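Local coordinates for phosphoinositide 3-kinase adapter protein 1 (PDB 5FOR) that links B-cell receptor and Toll-like receptor signalling to phosphoinositide 3-kinase activation as a signalling adapter, represented here by its TIR domain, at residues Q22-Q25 / T26-L29. Sequence-based numbering, arbitrary orientation.
Sequences QYLQ and TLFL. With I3C (5-amino-2,4,6-triiodobenzene-1,3-dicarboxylic acid), chain C.
Leu24 and Phe28, one helical turn apart, meet with the ring lying back along the helix: Phe28 CE2 comes to 3.9 Å from Leu24 CB. The carbonyl oxygen of Leu24 sits over one face of that ring, 3.0 Å above its plane and displaced toward the rim, while also accepting the bond from Phe28 N at 2.8 Å. On the adjoining flank, Leu27 has CG anti to the backbone N (chi1 166°), which carries the side chain outward from the helix; chi2 (73°) then turns CD2 back toward the preceding turn. There CD2 lies 4.3 Å from Tyr23 CE2, approaching that ring obliquely, and 4.4 Å from Leu24 CD2. The other branch of Leu27, CD1, touches O12 of the bound triiodobenzene dicarboxylate at 3.4 Å, making Leu27 part of that ligand's pocket. Tyr23 O is gripped twice from the same face of its plane, by Leu27 N and by Thr26 OG1 (3.0 Å), the hydroxyl bending back onto the helix backbone. Helix 18-30 of this TIR domain, which follows strand 9-13 of the parallel sheet, packs this largely apolar side against helix 127-134: Tyr23 rests on Pro127, Leu27 on Tyr130 and Val131, and Phe28 on Val134.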
ATOM      1  N   GLN A  22     -10.521   2.346   5.054  1.00 39.75           N
ATOM      2  CA  GLN A  22     -11.614   1.552   5.597  1.00 48.18           C
ATOM      3  C   GLN A  22     -12.455   1.207   4.366  1.00 44.03           C
ATOM      4  O   GLN A  22     -13.025   0.127   4.281  1.00 48.98           O
ATOM      5  CB  GLN A  22     -12.525   2.242   6.616  1.00 55.73           C
ATOM      6  CG  GLN A  22     -12.271   3.627   7.051  1.00 91.74           C
ATOM      7  CD  GLN A  22     -12.760   3.911   8.464  1.00112.80           C
ATOM      8  OE1 GLN A  22     -13.114   5.077   8.802  1.00120.80           O
ATOM      9  NE2 GLN A  22     -12.417   2.967   9.365  1.00119.33           N
ATOM     10  N   TYR A  23     -12.522   2.141   3.408  1.00 43.05           N
ATOM     11  CA  TYR A  23     -13.251   1.902   2.161  1.00 38.65           C
ATOM     12  C   TYR A  23     -12.773   0.637   1.458  1.00 42.49           C
ATOM     13  O   TYR A  23     -13.593  -0.180   1.044  1.00 42.52           O
ATOM     14  CB  TYR A  23     -13.146   3.076   1.173  1.00 41.47           C
ATOM     15  CG  TYR A  23     -13.745   2.707  -0.183  1.00 46.94           C
ATOM     16  CD1 TYR A  23     -15.107   2.496  -0.319  1.00 50.22           C
ATOM     17  CD2 TYR A  23     -12.948   2.506  -1.308  1.00 47.32           C
ATOM     18  CE1 TYR A  23     -15.675   2.110  -1.538  1.00 55.68           C
ATOM     19  CE2 TYR A  23     -13.515   2.120  -2.536  1.00 39.83           C
ATOM     20  CZ  TYR A  23     -14.881   1.922  -2.640  1.00 53.19           C
ATOM     21  OH  TYR A  23     -15.474   1.541  -3.838  1.00 60.13           O
ATOM     22  N   LEU A  24     -11.454   0.486   1.304  1.00 40.30           N
ATOM     23  CA  LEU A  24     -10.910  -0.668   0.566  1.00 40.20           C
ATOM     24  C   LEU A  24     -11.055  -1.964   1.324  1.00 39.67           C
ATOM     25  O   LEU A  24     -11.253  -2.993   0.714  1.00 44.12           O
ATOM     26  CB  LEU A  24      -9.441  -0.483   0.196  1.00 38.93           C
ATOM     27  CG  LEU A  24      -9.184   0.725  -0.700  1.00 49.18           C
ATOM     28  CD1 LEU A  24      -7.690   1.043  -0.719  1.00 44.92           C
ATOM     29  CD2 LEU A  24      -9.768   0.530  -2.102  1.00 35.75           C
ATOM     30  N   GLN A  25     -10.937  -1.901   2.645  1.00 49.24           N
ATOM     31  CA  GLN A  25     -11.180  -3.056   3.481  1.00 50.09           C
ATOM     32  C   GLN A  25     -12.568  -3.608   3.186  1.00 56.78           C
ATOM     33  O   GLN A  25     -12.698  -4.777   2.850  1.00 62.81           O
ATOM     34  CB  GLN A  25     -11.087  -2.703   4.958  1.00 53.96           C
ATOM     35  CG  GLN A  25      -9.754  -2.864   5.607  1.00 61.35           C
ATOM     36  CD  GLN A  25      -9.779  -2.349   7.041  1.00 67.23           C
ATOM     37  OE1 GLN A  25      -9.943  -1.141   7.280  1.00 73.67           O
ATOM     38  NE2 GLN A  25      -9.643  -3.260   8.002  1.00 47.96           N
ATOM     39  N   THR A  26     -13.600  -2.762   3.299  1.00 53.12           N
ATOM     40  CA  THR A  26     -14.979  -3.219   3.110  1.00 51.06           C
ATOM     41  C   THR A  26     -15.190  -3.694   1.683  1.00 51.85           C
ATOM     42  O   THR A  26     -15.910  -4.646   1.444  1.00 50.64           O
ATOM     43  CB  THR A  26     -16.044  -2.133   3.404  1.00 52.11           C
ATOM     44  OG1 THR A  26     -16.161  -1.255   2.277  1.00 75.49           O
ATOM     45  CG2 THR A  26     -15.695  -1.341   4.641  1.00 45.13           C
ATOM     46  N   LEU A  27     -14.563  -3.029   0.731  1.00 42.27           N
ATOM     47  CA  LEU A  27     -14.706  -3.465  -0.638  1.00 49.29           C
ATOM     48  C   LEU A  27     -14.064  -4.845  -0.858  1.00 54.01           C
ATOM     49  O   LEU A  27     -14.636  -5.703  -1.531  1.00 54.67           O
ATOM     50  CB  LEU A  27     -14.101  -2.435  -1.582  1.00 43.24           C
ATOM     51  CG  LEU A  27     -13.903  -2.933  -2.998  1.00 50.35           C
ATOM     52  CD1 LEU A  27     -15.301  -3.004  -3.651  1.00 40.48           C
ATOM     53  CD2 LEU A  27     -12.992  -1.959  -3.762  1.00 38.39           C
ATOM     54  N   PHE A  28     -12.877  -5.047  -0.284  1.00 50.91           N
ATOM     55  CA  PHE A  28     -12.118  -6.277  -0.489  1.00 52.08           C
ATOM     56  C   PHE A  28     -12.784  -7.467   0.187  1.00 56.00           C
ATOM     57  O   PHE A  28     -12.683  -8.572  -0.297  1.00 64.80           O
ATOM     58  CB  PHE A  28     -10.677  -6.136   0.022  1.00 51.47           C
ATOM     59  CG  PHE A  28      -9.828  -5.250  -0.826  1.00 51.95           C
ATOM     60  CD1 PHE A  28     -10.223  -4.932  -2.122  1.00 55.53           C
ATOM     61  CD2 PHE A  28      -8.648  -4.707  -0.327  1.00 47.40           C
ATOM     62  CE1 PHE A  28      -9.455  -4.078  -2.919  1.00 53.62           C
ATOM     63  CE2 PHE A  28      -7.872  -3.863  -1.107  1.00 45.44           C
ATOM     64  CZ  PHE A  28      -8.276  -3.548  -2.409  1.00 42.37           C
ATOM     65  N   LEU A  29     -13.453  -7.223   1.305  1.00 48.59           N
ATOM     66  CA  LEU A  29     -14.178  -8.241   2.008  1.00 55.19           C
ATOM     67  C   LEU A  29     -15.523  -8.535   1.372  1.00 64.31           C
ATOM     68  O   LEU A  29     -16.149  -9.556   1.665  1.00 77.67           O
ATOM     69  CB  LEU A  29     -14.370  -7.825   3.460  1.00 63.43           C
ATOM     70  CG  LEU A  29     -13.070  -7.657   4.229  1.00 72.51           C
ATOM     71  CD1 LEU A  29     -13.376  -7.083   5.592  1.00 69.81           C
ATOM     72  CD2 LEU A  29     -12.299  -8.999   4.312  1.00 67.32           C
TER
HETATM   73  I3  I3C C1141     -16.578 -11.080  -8.642  0.55130.06           I
HETATM   74  I2  I3C C1141     -19.760  -8.147  -4.228  0.55108.48           I
HETATM   75  I1  I3C C1141     -15.649  -4.964  -7.001  0.55119.23           I
HETATM   76  O8  I3C C1141     -14.170  -8.962  -8.866  0.55 85.94           O
HETATM   77  O9  I3C C1141     -15.051  -7.111  -9.634  0.55 65.23           O
HETATM   78  C10 I3C C1141     -17.855  -5.771  -5.149  0.55 62.08           C
HETATM   79  N13 I3C C1141     -18.850 -10.634  -6.172  0.55 29.96           N
HETATM   80  C1  I3C C1141     -16.156  -8.104  -7.767  0.55 60.57           C
HETATM   81  C6  I3C C1141     -16.948  -9.362  -7.520  0.55 48.49           C
HETATM   82  C5  I3C C1141     -18.024  -9.423  -6.482  0.55 49.31           C
HETATM   83  C4  I3C C1141     -18.304  -8.211  -5.708  0.55 66.32           C
HETATM   84  C3  I3C C1141     -17.530  -6.988  -5.936  0.55 68.43           C
HETATM   85  C2  I3C C1141     -16.481  -6.894  -6.951  0.55 68.01           C
HETATM   86  C7  I3C C1141     -15.068  -8.063  -8.823  0.55 71.70           C
HETATM   87  O11 I3C C1141     -18.596  -4.929  -5.698  0.55 73.28           O
HETATM   88  O12 I3C C1141     -17.384  -5.624  -4.008  0.55 61.51           O